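Long-range contacts in epoxide hydrolase (PDB 3G02), which probably hydrolyses epoxides by adding water across the strained ring, as an enantioselective engineered variant of a fungal alpha/beta-hydrolase-fold enzyme: residues A[13-18]-A[88-93]; A[94-99]-A[155-160]; A[144-149]-A[176-181]; A[151-156]-A[309-314]. The protein carries 9 engineered substitutions. One frame throughout, in Å; residues are numbered along the deposited sequence.

Contacts 1 to 3 lie around one edge of the mixed sheet; contact 4 comes near the predicted active site. Contacts 1 and 2 have centres about 11 Å apart and share the hairpin of strands 87-92 and 95-102. Contact 3, about 9 Å from contact 1 between centres, packs helix 167-180 on strand 143-148, the sheet neighbour of 95-102. Contacts 2 and 4, whose centres are about 8 Å apart, share Phe-155 and Ser-156. Contact 1 closes before the others open, whereas contact 3 alternates along the chain with contacts 2 and 4. The Ser-156 OG bond to Ser-149 O ties contact 3 to both, linking the end of segment 144-149 to the loop near the predicted site.

Contact 1 of 4, residues A[13-18]-A[88-93]; sequences ASISPN and FTTEIE
Ile-15 and Thr-90 cross at about a right angle, and the end of the isoleucine does most of the touching: CD1 lies 3.5 Å from Thr-90 OG1 and close to Thr-90 CB, while CG2 also approaches the hydroxyl oxygen. Thr-90 presents OG1 because chi1 of -168° turns it anti to the backbone N. Farther along, Phe-88 meets the loop with one side of its ring. Its CD2 edge faces Asn-18 C near the ring plane, and CE2 comes 4.1 Å from Pro-17 CB, which approaches obliquely. Phe-88 also packs on Phe-9, which Pro-17 touches as well, and on Phe-99.

Strand 87-92 is one of the two outermost strands of the alpha/beta-hydrolase sheet within this chain. One side of it pairs with strand 95-102 in a hairpin, through Phe-88 and Thr-90, and the N-terminal loop covers the other. There Thr-89 N donates to Asn-18 O at 3.1 Å. The same oxygen receives a CA-H...O contact from Phe-88 CA at 3.2 Å. Two waters extend this grip. The first bridges three backbone groups, donating to Ser-16 O and Thr-89 O and accepting from Asn-18 N; the second donates to Asn-18 O at 2.8 Å and bonds Thr-89 OG1 at 2.6 Å. Asn-18 lays CB and its amide alongside Thr-89 O, with CB 3.5 Å from that oxygen.

Contact 2 of 4, residues A[94-99]-A[155-160]; sequences GLTIHF and FSSGPP
Segments 95-98 and 155-160 run antiparallel, 163° apart, and Ser-157 N donates to Thr-96 O at 2.8 Å. In this alpha/beta-hydrolase fold the loop after strand 143-148 lies along strand 95-102, and two serine side chains take the place of further backbone pairing. Ser-157 OG, set between its own N and carbonyl carbon by chi1 of 72°, accepts from Thr-96 N at 2.8 Å. Ser-156 OG accepts from His-98 N at 2.9 Å and is itself hydrogen-bonded to Ser-149 O, so the hydroxyl links strand, loop and the residue that follows strand 143-148.

His-98 and Phe-155 lie side by side and point the same way. Phe-155 CB sits over one face of the imidazole in a CH-pi contact, 4.0 Å from the centroid, and the phenyl ring turns an edge to that face in a T-shaped pair with planes at 60°. The imidazole cannot easily turn, since Ser-149 OG binds ND1 and Gln-87 OE1 binds NE2. At the other end Leu-95 CD2 lies 3.8 Å from Gly-158 CA, whose lack of a side chain allows this approach, and next to Pro-160 CD. Beside them a water holds Ser-157 OG at 2.7 Å and reaches Gly-94 O only weakly, at 3.3 Å.

Contact 3 of 4, residues A[144-149]-A[176-181]; sequences HLVVPS and QLMKDL
Pro-148 brings the one ring that touches across this contact, a puckered pyrrolidine rather than a flat group, and Leu-177 CD2 meets it at the CB corner, 3.7 Å away. On the helix, on the side away from the strand, the carboxamide of Gln-176 and the carboxylate of Asp-180 are bonded: Gln-176 NE2 donates to Asp-180 OD1 at 2.8 Å. That carboxylate is approached from above its plane, 39° out of it, while the oxygen lies nearly in the amide plane of Gln-176.

Val-146 is the hub of the apolar packing. Its methyls reach tip to tip toward Leu-177 and Leu-181: Leu-181 CD1 sits 3.9 Å from both CG1 and CG2, and Leu-177 CD2 adds a contact to CG1. Met-178 instead slides past in the opposite direction. Its chain bends at chi2 and chi3, bringing SD to 4.1 Å from Val-146 CB.

The strand and helix axes come within 10.7 Å at 141°, the packing of a helix laid against a sheet in a beta-alpha-beta crossover from strand 143-148 to the parallel strand 187-191. Helix 167-180 also covers neighbouring strands, with Met-178 on strand 110-115 and Leu-177 on strand 87-92; helix 126-135 packs on Leu-145 and Val-147, which point away from helix 167-180.

Contact 4 of 4, residues A[151-156]-A[309-314]; sequences PGYTFS and PRAIHT
Ala-311 CB stands almost directly over the centre of one face of the Tyr-153 ring, 3.5 Å from the centroid and 10° off the normal, a close CH-pi contact. Beside it Arg-310 grips the loop. Its NH1 donates to Ser-156 O at 2.8 Å in the guanidinium plane, using a lone pair of that oxygen, while NH2 adds weak bonds to Thr-154 O and Ser-156 O. Gly-152 O lies over the centre of one guanidinium face, and Arg-310 CB passes 3.4 Å from the same oxygen. Further bonds to Thr-305 O, Glu-306 O and Gly-158 O help fix the rotation of the group. The chain bend at chi3, -68°, folds it back toward the type II' turn of Tyr-153 to Ser-156. Gly-152, at positive phi and without a side chain, packs closely against Arg-310 O and Ala-311.

The looser part is water-mediated, at the tyrosine hydroxyl: one molecule bonds Tyr-153 OH at 2.8 Å, donates to Ala-311 O and bonds Thr-314 OG1. Separately, at Pro-151, His-313 turns an edge, CE1 lying in plane 3.3 Å from Pro-151 O; its orientation is held by ND1 donating to Arg-310 O and by NE2 bonded to Asn-170 ND2. Tyr-153 lies near the predicted catalytic groups, its side chain about 5 Å from that of Tyr-315, the proton donor, and about 6 Å from that of Asp-193, the nucleophile, consistent with a place in the wall of an epoxide hydrolase active site.

Contact 1 of 4, residues A[13-18]-A[88-93]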
loop_
_atom_site.group_PDB
_atom_site.type_symbol
_atom_site.label_atom_id
_atom_site.label_comp_id
_atom_site.label_asym_id
_atom_site.label_seq_id
_atom_site.Cartn_x
_atom_site.Cartn_y
_atom_site.Cartn_z
ATOM N N ALA A 13 -27.892 -29.821 -16.270
ATOM C CA ALA A 13 -27.124 -28.671 -16.754
ATOM C C ALA A 13 -27.680 -28.155 -18.076
ATOM O O ALA A 13 -27.980 -28.939 -18.984
ATOM C CB ALA A 13 -25.648 -29.027 -16.901
ATOM N N SER A 14 -27.821 -26.837 -18.174
ATOM C CA SER A 14 -28.313 -26.208 -19.393
ATOM C C SER A 14 -27.177 -25.834 -20.336
ATOM O O SER A 14 -27.357 -25.844 -21.553
ATOM C CB SER A 14 -29.178 -24.985 -19.068
ATOM O OG SER A 14 -28.494 -24.058 -18.243
ATOM N N ILE A 15 -26.007 -25.519 -19.774
ATOM C CA ILE A 15 -24.847 -25.102 -20.568
ATOM C C ILE A 15 -24.020 -26.267 -21.115
ATOM O O ILE A 15 -24.107 -27.397 -20.624
ATOM C CB ILE A 15 -23.917 -24.134 -19.784
ATOM C CG1 ILE A 15 -23.471 -24.758 -18.453
ATOM C CG2 ILE A 15 -24.608 -22.791 -19.576
ATOM C CD1 ILE A 15 -22.202 -24.148 -17.869
ATOM N N SER A 16 -23.218 -25.967 -22.133
ATOM C CA SER A 16 -22.352 -26.941 -22.783
ATOM C C SER A 16 -20.997 -27.004 -22.083
ATOM O O SER A 16 -20.456 -25.963 -21.700
ATOM C CB SER A 16 -22.154 -26.556 -24.249
ATOM O OG SER A 16 -21.421 -27.549 -24.940
ATOM N N PRO A 17 -20.441 -28.221 -21.907
ATOM C CA PRO A 17 -19.089 -28.315 -21.359
ATOM C C PRO A 17 -18.042 -27.799 -22.343
ATOM O O PRO A 17 -17.956 -28.276 -23.479
ATOM C CB PRO A 17 -18.910 -29.819 -21.106
ATOM C CG PRO A 17 -19.847 -30.480 -22.065
ATOM C CD PRO A 17 -21.022 -29.549 -22.188
ATOM N N ASN A 18 -17.269 -26.807 -21.907
ATOM C CA ASN A 18 -16.136 -26.308 -22.672
ATOM C C ASN A 18 -14.862 -26.567 -21.876
ATOM O O ASN A 18 -14.451 -25.723 -21.079
ATOM C CB ASN A 18 -16.289 -24.812 -22.968
ATOM C CG ASN A 18 -17.486 -24.510 -23.849
ATOM O OD1 ASN A 18 -17.494 -24.830 -25.037
ATOM N ND2 ASN A 18 -18.500 -23.880 -23.272
ATOM N N PHE A 88 -13.248 -26.042 -16.808
ATOM C CA PHE A 88 -14.123 -25.564 -17.871
ATOM C C PHE A 88 -14.199 -24.049 -17.850
ATOM O O PHE A 88 -13.813 -23.411 -16.867
ATOM C CB PHE A 88 -15.537 -26.128 -17.697
ATOM C CG PHE A 88 -15.588 -27.621 -17.537
ATOM C CD1 PHE A 88 -15.480 -28.200 -16.273
ATOM C CD2 PHE A 88 -15.754 -28.447 -18.646
ATOM C CE1 PHE A 88 -15.527 -29.582 -16.115
ATOM C CE2 PHE A 88 -15.807 -29.831 -18.500
ATOM C CZ PHE A 88 -15.693 -30.401 -17.234
ATOM N N THR A 89 -14.694 -23.471 -18.939
ATOM C CA THR A 89 -15.140 -22.083 -18.916
ATOM C C THR A 89 -16.566 -22.004 -19.423
ATOM O O THR A 89 -16.998 -22.821 -20.239
ATOM C CB THR A 89 -14.259 -21.136 -19.766
ATOM O OG1 THR A 89 -14.294 -21.533 -21.141
ATOM C CG2 THR A 89 -12.819 -21.119 -19.272
ATOM N N THR A 90 -17.295 -21.021 -18.918
ATOM C CA THR A 90 -18.598 -20.686 -19.463
ATOM C C THR A 90 -18.727 -19.174 -19.446
ATOM O O THR A 90 -18.036 -18.499 -18.680
ATOM C CB THR A 90 -19.748 -21.371 -18.691
ATOM O OG1 THR A 90 -20.971 -21.237 -19.429
ATOM C CG2 THR A 90 -19.922 -20.782 -17.295
ATOM N N GLU A 91 -19.595 -18.643 -20.297
ATOM C CA GLU A 91 -19.800 -17.205 -20.343
ATOM C C GLU A 91 -21.029 -16.789 -19.557
ATOM O O GLU A 91 -22.129 -17.299 -19.770
ATOM C CB GLU A 91 -19.852 -16.702 -21.784
ATOM C CG GLU A 91 -18.512 -16.810 -22.496
ATOM C CD GLU A 91 -18.251 -15.668 -23.460
ATOM O OE1 GLU A 91 -17.268 -15.759 -24.230
ATOM O OE2 GLU A 91 -19.017 -14.676 -23.450
ATOM N N ILE A 92 -20.822 -15.860 -18.631
ATOM C CA ILE A 92 -21.890 -15.327 -17.804
ATOM C C ILE A 92 -21.791 -13.809 -17.857
ATOM O O ILE A 92 -20.753 -13.238 -17.512
ATOM C CB ILE A 92 -21.798 -15.845 -16.345
ATOM C CG1 ILE A 92 -22.050 -17.357 -16.304
ATOM C CG2 ILE A 92 -22.794 -15.115 -15.451
ATOM C CD1 ILE A 92 -21.522 -18.043 -15.058
ATOM N N GLU A 93 -22.864 -13.168 -18.320
ATOM C CA GLU A 93 -22.920 -11.705 -18.469
ATOM C C GLU A 93 -21.738 -11.134 -19.263
ATOM O O GLU A 93 -21.236 -10.052 -18.958
ATOM C CB GLU A 93 -23.048 -11.024 -17.096
ATOM C CG GLU A 93 -24.338 -11.364 -16.365
ATOM C CD GLU A 93 -24.422 -10.779 -14.966
ATOM O OE1 GLU A 93 -23.678 -9.820 -14.650
ATOM O OE2 GLU A 93 -25.250 -11.280 -14.181
HETATM O O HOH W 1 -18.414 -25.277 -19.843
HETATM O O HOH W 2 -12.822 -23.602 -21.830
#

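Contact 2 of 4, residues A[94-99]-A[155-160]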
loop_
_atom_site.group_PDB
_atom_site.type_symbol
_atom_site.label_atom_id
_atom_site.label_comp_id
_atom_site.label_asym_id
_atom_site.label_seq_id
_atom_site.Cartn_x
_atom_site.Cartn_y
_atom_site.Cartn_z
ATOM N N GLY A 94 -21.291 -11.877 -20.274
ATOM C CA GLY A 94 -20.181 -11.444 -21.114
ATOM C C GLY A 94 -18.809 -11.693 -20.509
ATOM O O GLY A 94 -17.791 -11.369 -21.124
ATOM N N LEU A 95 -18.776 -12.258 -19.304
ATOM C CA LEU A 95 -17.512 -12.605 -18.657
ATOM C C LEU A 95 -17.213 -14.078 -18.858
ATOM O O LEU A 95 -18.112 -14.914 -18.771
ATOM C CB LEU A 95 -17.557 -12.298 -17.156
ATOM C CG LEU A 95 -17.917 -10.880 -16.694
ATOM C CD1 LEU A 95 -17.957 -10.809 -15.178
ATOM C CD2 LEU A 95 -16.954 -9.847 -17.253
ATOM N N THR A 96 -15.953 -14.390 -19.137
ATOM C CA THR A 96 -15.501 -15.775 -19.169
ATOM C C THR A 96 -15.292 -16.222 -17.727
ATOM O O THR A 96 -14.439 -15.679 -17.025
ATOM C CB THR A 96 -14.197 -15.923 -19.970
ATOM O OG1 THR A 96 -14.426 -15.521 -21.329
ATOM C CG2 THR A 96 -13.704 -17.369 -19.953
ATOM N N ILE A 97 -16.092 -17.185 -17.283
ATOM C CA ILE A 97 -15.956 -17.714 -15.930
ATOM C C ILE A 97 -15.337 -19.098 -15.977
ATOM O O ILE A 97 -15.942 -20.049 -16.473
ATOM C CB ILE A 97 -17.303 -17.725 -15.158
ATOM C CG1 ILE A 97 -17.882 -16.302 -15.066
ATOM C CG2 ILE A 97 -17.141 -18.351 -13.766
ATOM C CD1 ILE A 97 -16.931 -15.254 -14.457
ATOM N N HIS A 98 -14.111 -19.181 -15.473
ATOM C CA HIS A 98 -13.379 -20.425 -15.333
ATOM C C HIS A 98 -13.816 -21.149 -14.057
ATOM O O HIS A 98 -14.146 -20.514 -13.049
ATOM C CB HIS A 98 -11.877 -20.114 -15.304
ATOM C CG HIS A 98 -11.030 -21.233 -14.791
ATOM N ND1 HIS A 98 -10.711 -21.374 -13.457
ATOM C CD2 HIS A 98 -10.433 -22.262 -15.434
ATOM C CE1 HIS A 98 -9.958 -22.449 -13.301
ATOM N NE2 HIS A 98 -9.774 -23.006 -14.485
ATOM N N PHE A 99 -13.835 -22.478 -14.105
ATOM C CA PHE A 99 -14.058 -23.267 -12.897
ATOM C C PHE A 99 -13.424 -24.638 -13.002
ATOM O O PHE A 99 -13.331 -25.206 -14.089
ATOM C CB PHE A 99 -15.553 -23.377 -12.527
ATOM C CG PHE A 99 -16.422 -24.004 -13.592
ATOM C CD1 PHE A 99 -16.958 -23.229 -14.617
ATOM C CD2 PHE A 99 -16.744 -25.358 -13.535
ATOM C CE1 PHE A 99 -17.780 -23.801 -15.590
ATOM C CE2 PHE A 99 -17.560 -25.939 -14.506
ATOM C CZ PHE A 99 -18.082 -25.159 -15.529
ATOM N N PHE A 155 -8.040 -17.446 -14.597
ATOM C CA PHE A 155 -8.564 -17.716 -15.936
ATOM C C PHE A 155 -9.983 -17.208 -16.169
ATOM O O PHE A 155 -10.531 -17.359 -17.266
ATOM C CB PHE A 155 -8.383 -19.198 -16.280
ATOM C CG PHE A 155 -6.977 -19.666 -16.063
ATOM C CD1 PHE A 155 -5.963 -19.236 -16.912
ATOM C CD2 PHE A 155 -6.648 -20.468 -14.974
ATOM C CE1 PHE A 155 -4.649 -19.628 -16.706
ATOM C CE2 PHE A 155 -5.329 -20.864 -14.756
ATOM C CZ PHE A 155 -4.333 -20.443 -15.622
ATOM N N SER A 156 -10.570 -16.587 -15.147
ATOM C CA SER A 156 -11.797 -15.813 -15.337
ATOM C C SER A 156 -11.450 -14.408 -15.814
ATOM O O SER A 156 -10.476 -13.809 -15.357
ATOM C CB SER A 156 -12.620 -15.749 -14.054
ATOM O OG SER A 156 -13.323 -16.963 -13.846
ATOM N N SER A 157 -12.245 -13.892 -16.747
ATOM C CA SER A 157 -12.043 -12.542 -17.252
ATOM C C SER A 157 -12.724 -11.539 -16.329
ATOM O O SER A 157 -13.186 -11.890 -15.238
ATOM C CB SER A 157 -12.568 -12.417 -18.689
ATOM O OG SER A 157 -13.984 -12.435 -18.730
ATOM N N GLY A 158 -12.777 -10.284 -16.762
ATOM C CA GLY A 158 -13.462 -9.267 -15.992
ATOM C C GLY A 158 -12.624 -8.698 -14.861
ATOM O O GLY A 158 -11.430 -8.998 -14.751
ATOM N N PRO A 159 -13.237 -7.834 -14.038
ATOM C CA PRO A 159 -14.617 -7.384 -14.202
ATOM C C PRO A 159 -14.728 -6.400 -15.382
ATOM O O PRO A 159 -13.710 -6.062 -15.993
ATOM C CB PRO A 159 -14.917 -6.711 -12.861
ATOM C CG PRO A 159 -13.610 -6.210 -12.406
ATOM C CD PRO A 159 -12.585 -7.193 -12.882
ATOM N N PRO A 160 -15.953 -5.956 -15.719
ATOM C CA PRO A 160 -16.124 -5.076 -16.880
ATOM C C PRO A 160 -15.274 -3.805 -16.842
ATOM O O PRO A 160 -14.900 -3.326 -15.767
ATOM C CB PRO A 160 -17.608 -4.700 -16.815
ATOM C CG PRO A 160 -18.244 -5.825 -16.093
ATOM C CD PRO A 160 -17.242 -6.261 -15.075
HETATM O O HOH W 3 -14.787 -10.312 -20.200
#

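Contact 3 of 4, residues A[144-149]-A[176-181]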
loop_
_atom_site.group_PDB
_atom_site.type_symbol
_atom_site.label_atom_id
_atom_site.label_comp_id
_atom_site.label_asym_id
_atom_site.label_seq_id
_atom_site.Cartn_x
_atom_site.Cartn_y
_atom_site.Cartn_z
ATOM N N HIS A 144 -21.417 -32.742 -5.765
ATOM C CA HIS A 144 -20.796 -32.071 -6.899
ATOM C C HIS A 144 -19.936 -30.978 -6.290
ATOM O O HIS A 144 -20.416 -30.210 -5.455
ATOM C CB HIS A 144 -21.840 -31.435 -7.818
ATOM C CG HIS A 144 -22.718 -32.421 -8.525
ATOM N ND1 HIS A 144 -22.237 -33.312 -9.459
ATOM C CD2 HIS A 144 -24.054 -32.629 -8.457
ATOM C CE1 HIS A 144 -23.238 -34.041 -9.922
ATOM N NE2 HIS A 144 -24.350 -33.642 -9.334
ATOM N N LEU A 145 -18.670 -30.923 -6.689
ATOM C CA LEU A 145 -17.750 -29.928 -6.142
ATOM C C LEU A 145 -17.323 -28.972 -7.243
ATOM O O LEU A 145 -16.561 -29.341 -8.137
ATOM C CB LEU A 145 -16.548 -30.607 -5.480
ATOM C CG LEU A 145 -16.921 -31.560 -4.338
ATOM C CD1 LEU A 145 -15.856 -32.622 -4.159
ATOM C CD2 LEU A 145 -17.197 -30.812 -3.043
ATOM N N VAL A 146 -17.846 -27.750 -7.175
ATOM C CA VAL A 146 -17.564 -26.713 -8.163
ATOM C C VAL A 146 -16.688 -25.643 -7.518
ATOM O O VAL A 146 -17.033 -25.104 -6.464
ATOM C CB VAL A 146 -18.872 -26.069 -8.689
ATOM C CG1 VAL A 146 -18.579 -25.036 -9.780
ATOM C CG2 VAL A 146 -19.836 -27.141 -9.216
ATOM N N VAL A 147 -15.558 -25.359 -8.159
ATOM C CA VAL A 147 -14.579 -24.398 -7.651
ATOM C C VAL A 147 -14.376 -23.298 -8.703
ATOM O O VAL A 147 -13.510 -23.415 -9.578
ATOM C CB VAL A 147 -13.229 -25.074 -7.315
ATOM C CG1 VAL A 147 -12.302 -24.084 -6.630
ATOM C CG2 VAL A 147 -13.437 -26.293 -6.421
ATOM N N PRO A 148 -15.195 -22.231 -8.620
ATOM C CA PRO A 148 -15.084 -21.182 -9.620
ATOM C C PRO A 148 -13.920 -20.235 -9.378
ATOM O O PRO A 148 -13.507 -20.014 -8.232
ATOM C CB PRO A 148 -16.407 -20.425 -9.478
ATOM C CG PRO A 148 -16.803 -20.606 -8.080
ATOM C CD PRO A 148 -16.261 -21.951 -7.642
ATOM N N SER A 149 -13.404 -19.675 -10.464
ATOM C CA SER A 149 -12.535 -18.521 -10.362
ATOM C C SER A 149 -13.450 -17.312 -10.365
ATOM O O SER A 149 -14.197 -17.086 -11.324
ATOM C CB SER A 149 -11.563 -18.463 -11.535
ATOM O OG SER A 149 -10.595 -19.493 -11.444
ATOM N N GLN A 176 -25.580 -17.798 -10.876
ATOM C CA GLN A 176 -25.869 -18.118 -12.275
ATOM C C GLN A 176 -25.085 -19.343 -12.749
ATOM O O GLN A 176 -25.617 -20.190 -13.470
ATOM C CB GLN A 176 -25.597 -16.915 -13.188
ATOM C CG GLN A 176 -26.180 -17.056 -14.599
ATOM C CD GLN A 176 -27.673 -17.365 -14.597
ATOM O OE1 GLN A 176 -28.474 -16.624 -14.023
ATOM N NE2 GLN A 176 -28.050 -18.467 -15.238
ATOM N N LEU A 177 -23.822 -19.438 -12.339
ATOM C CA LEU A 177 -23.000 -20.590 -12.678
ATOM C C LEU A 177 -23.637 -21.874 -12.161
ATOM O O LEU A 177 -23.759 -22.849 -12.905
ATOM C CB LEU A 177 -21.583 -20.433 -12.111
ATOM C CG LEU A 177 -20.657 -21.648 -12.235
ATOM C CD1 LEU A 177 -20.353 -21.989 -13.689
ATOM C CD2 LEU A 177 -19.369 -21.409 -11.457
ATOM N N MET A 178 -24.043 -21.864 -10.893
ATOM C CA MET A 178 -24.653 -23.044 -10.278
ATOM C C MET A 178 -25.968 -23.416 -10.963
ATOM O O MET A 178 -26.241 -24.596 -11.182
ATOM C CB MET A 178 -24.838 -22.849 -8.771
ATOM C CG MET A 178 -23.521 -22.736 -7.990
ATOM S SD MET A 178 -22.425 -24.145 -8.249
ATOM C CE MET A 178 -22.964 -25.253 -6.949
ATOM N N LYS A 179 -26.762 -22.410 -11.327
ATOM C CA LYS A 179 -27.999 -22.654 -12.075
ATOM C C LYS A 179 -27.716 -23.245 -13.456
ATOM O O LYS A 179 -28.371 -24.207 -13.880
ATOM C CB LYS A 179 -28.825 -21.371 -12.185
ATOM C CG LYS A 179 -29.521 -20.998 -10.897
ATOM C CD LYS A 179 -30.152 -19.618 -10.959
ATOM C CE LYS A 179 -30.981 -19.353 -9.713
ATOM N NZ LYS A 179 -31.339 -17.912 -9.560
ATOM N N ASP A 180 -26.731 -22.677 -14.148
ATOM C CA ASP A 180 -26.302 -23.163 -15.460
ATOM C C ASP A 180 -25.851 -24.620 -15.436
ATOM O O ASP A 180 -26.063 -25.357 -16.402
ATOM C CB ASP A 180 -25.171 -22.292 -16.009
ATOM C CG ASP A 180 -25.652 -20.941 -16.502
ATOM O OD1 ASP A 180 -26.870 -20.664 -16.438
ATOM O OD2 ASP A 180 -24.797 -20.145 -16.939
ATOM N N LEU A 181 -25.225 -25.023 -14.331
ATOM C CA LEU A 181 -24.732 -26.389 -14.174
ATOM C C LEU A 181 -25.828 -27.350 -13.718
ATOM O O LEU A 181 -25.576 -28.546 -13.552
ATOM C CB LEU A 181 -23.539 -26.428 -13.211
ATOM C CG LEU A 181 -22.239 -25.802 -13.720
ATOM C CD1 LEU A 181 -21.226 -25.701 -12.588
ATOM C CD2 LEU A 181 -21.665 -26.588 -14.890
#

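Contact 4 of 4, residues A[151-156]-A[309-314]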
loop_
_atom_site.group_PDB
_atom_site.type_symbol
_atom_site.label_atom_id
_atom_site.label_comp_id
_atom_site.label_asym_id
_atom_site.label_seq_id
_atom_site.Cartn_x
_atom_site.Cartn_y
_atom_site.Cartn_z
ATOM N N PRO A 151 -14.835 -13.549 -10.722
ATOM C CA PRO A 151 -14.512 -12.483 -11.670
ATOM C C PRO A 151 -13.224 -11.749 -11.291
ATOM O O PRO A 151 -13.044 -11.365 -10.125
ATOM C CB PRO A 151 -15.720 -11.559 -11.559
ATOM C CG PRO A 151 -16.862 -12.510 -11.294
ATOM C CD PRO A 151 -16.272 -13.578 -10.392
ATOM N N GLY A 152 -12.336 -11.591 -12.268
ATOM C CA GLY A 152 -11.073 -10.888 -12.063
ATOM C C GLY A 152 -9.891 -11.738 -11.625
ATOM O O GLY A 152 -8.776 -11.226 -11.530
ATOM N N TYR A 153 -10.114 -13.028 -11.365
ATOM C CA TYR A 153 -9.030 -13.907 -10.918
ATOM C C TYR A 153 -8.650 -14.965 -11.946
ATOM O O TYR A 153 -9.522 -15.628 -12.522
ATOM C CB TYR A 153 -9.416 -14.662 -9.659
ATOM C CG TYR A 153 -9.602 -13.868 -8.387
ATOM C CD1 TYR A 153 -10.821 -13.248 -8.102
ATOM C CD2 TYR A 153 -8.588 -13.801 -7.429
ATOM C CE1 TYR A 153 -11.022 -12.556 -6.908
ATOM C CE2 TYR A 153 -8.775 -13.108 -6.229
ATOM C CZ TYR A 153 -9.991 -12.487 -5.976
ATOM O OH TYR A 153 -10.192 -11.816 -4.787
ATOM N N THR A 154 -7.341 -15.145 -12.105
ATOM C CA THR A 154 -6.744 -16.181 -12.950
ATOM C C THR A 154 -7.419 -16.303 -14.320
ATOM O O THR A 154 -7.398 -15.346 -15.098
ATOM C CB THR A 154 -6.541 -17.548 -12.197
ATOM O OG1 THR A 154 -7.791 -18.227 -12.016
ATOM C CG2 THR A 154 -5.890 -17.319 -10.829
ATOM N N PHE A 155 -8.040 -17.446 -14.597
ATOM C CA PHE A 155 -8.564 -17.716 -15.936
ATOM C C PHE A 155 -9.983 -17.208 -16.169
ATOM O O PHE A 155 -10.531 -17.359 -17.266
ATOM C CB PHE A 155 -8.383 -19.198 -16.280
ATOM C CG PHE A 155 -6.977 -19.666 -16.063
ATOM C CD1 PHE A 155 -5.963 -19.236 -16.912
ATOM C CD2 PHE A 155 -6.648 -20.468 -14.974
ATOM C CE1 PHE A 155 -4.649 -19.628 -16.706
ATOM C CE2 PHE A 155 -5.329 -20.864 -14.756
ATOM C CZ PHE A 155 -4.333 -20.443 -15.622
ATOM N N SER A 156 -10.570 -16.587 -15.147
ATOM C CA SER A 156 -11.797 -15.813 -15.337
ATOM C C SER A 156 -11.450 -14.408 -15.814
ATOM O O SER A 156 -10.476 -13.809 -15.357
ATOM C CB SER A 156 -12.620 -15.749 -14.054
ATOM O OG SER A 156 -13.323 -16.963 -13.846
ATOM N N PRO A 309 -4.448 -6.628 -10.698
ATOM C CA PRO A 309 -5.196 -5.389 -10.934
ATOM C C PRO A 309 -6.698 -5.582 -11.159
ATOM O O PRO A 309 -7.467 -4.632 -10.976
ATOM C CB PRO A 309 -4.535 -4.812 -12.192
ATOM C CG PRO A 309 -3.910 -5.990 -12.865
ATOM C CD PRO A 309 -3.431 -6.859 -11.746
ATOM N N ARG A 310 -7.102 -6.792 -11.546
ATOM C CA ARG A 310 -8.504 -7.096 -11.839
ATOM C C ARG A 310 -9.262 -7.626 -10.626
ATOM O O ARG A 310 -10.463 -7.402 -10.483
ATOM C CB ARG A 310 -8.589 -8.126 -12.972
ATOM C CG ARG A 310 -7.819 -7.739 -14.230
ATOM C CD ARG A 310 -8.044 -8.731 -15.365
ATOM N NE ARG A 310 -7.453 -10.047 -15.103
ATOM C CZ ARG A 310 -8.139 -11.189 -15.015
ATOM N NH1 ARG A 310 -9.466 -11.203 -15.136
ATOM N NH2 ARG A 310 -7.490 -12.326 -14.796
ATOM N N ALA A 311 -8.552 -8.336 -9.752
ATOM C CA ALA A 311 -9.178 -9.055 -8.646
ATOM C C ALA A 311 -9.563 -8.149 -7.486
ATOM O O ALA A 311 -10.445 -8.484 -6.691
ATOM C CB ALA A 311 -8.244 -10.144 -8.160
ATOM N N ILE A 312 -8.895 -7.008 -7.376
ATOM C CA ILE A 312 -9.050 -6.184 -6.177
ATOM C C ILE A 312 -10.274 -5.261 -6.188
ATOM O O ILE A 312 -10.491 -4.513 -5.236
ATOM C CB ILE A 312 -7.752 -5.412 -5.838
ATOM C CG1 ILE A 312 -7.339 -4.483 -6.990
ATOM C CG2 ILE A 312 -6.629 -6.405 -5.481
ATOM C CD1 ILE A 312 -6.214 -3.536 -6.628
ATOM N N HIS A 313 -11.098 -5.360 -7.233
ATOM C CA HIS A 313 -12.282 -4.499 -7.363
ATOM C C HIS A 313 -13.209 -4.553 -6.154
ATOM O O HIS A 313 -13.844 -3.557 -5.810
ATOM C CB HIS A 313 -13.063 -4.798 -8.658
ATOM C CG HIS A 313 -13.678 -6.167 -8.711
ATOM N ND1 HIS A 313 -12.981 -7.281 -9.131
ATOM C CD2 HIS A 313 -14.933 -6.594 -8.431
ATOM C CE1 HIS A 313 -13.775 -8.337 -9.086
ATOM N NE2 HIS A 313 -14.966 -7.947 -8.667
ATOM N N THR A 314 -13.274 -5.712 -5.505
ATOM C CA THR A 314 -14.194 -5.905 -4.391
ATOM C C THR A 314 -13.783 -5.162 -3.128
ATOM O O THR A 314 -14.620 -4.914 -2.265
ATOM C CB THR A 314 -14.331 -7.386 -4.028
ATOM O OG1 THR A 314 -13.026 -7.940 -3.861
ATOM C CG2 THR A 314 -15.071 -8.139 -5.130
HETATM O O HOH W 4 -12.309 -10.042 -5.438
#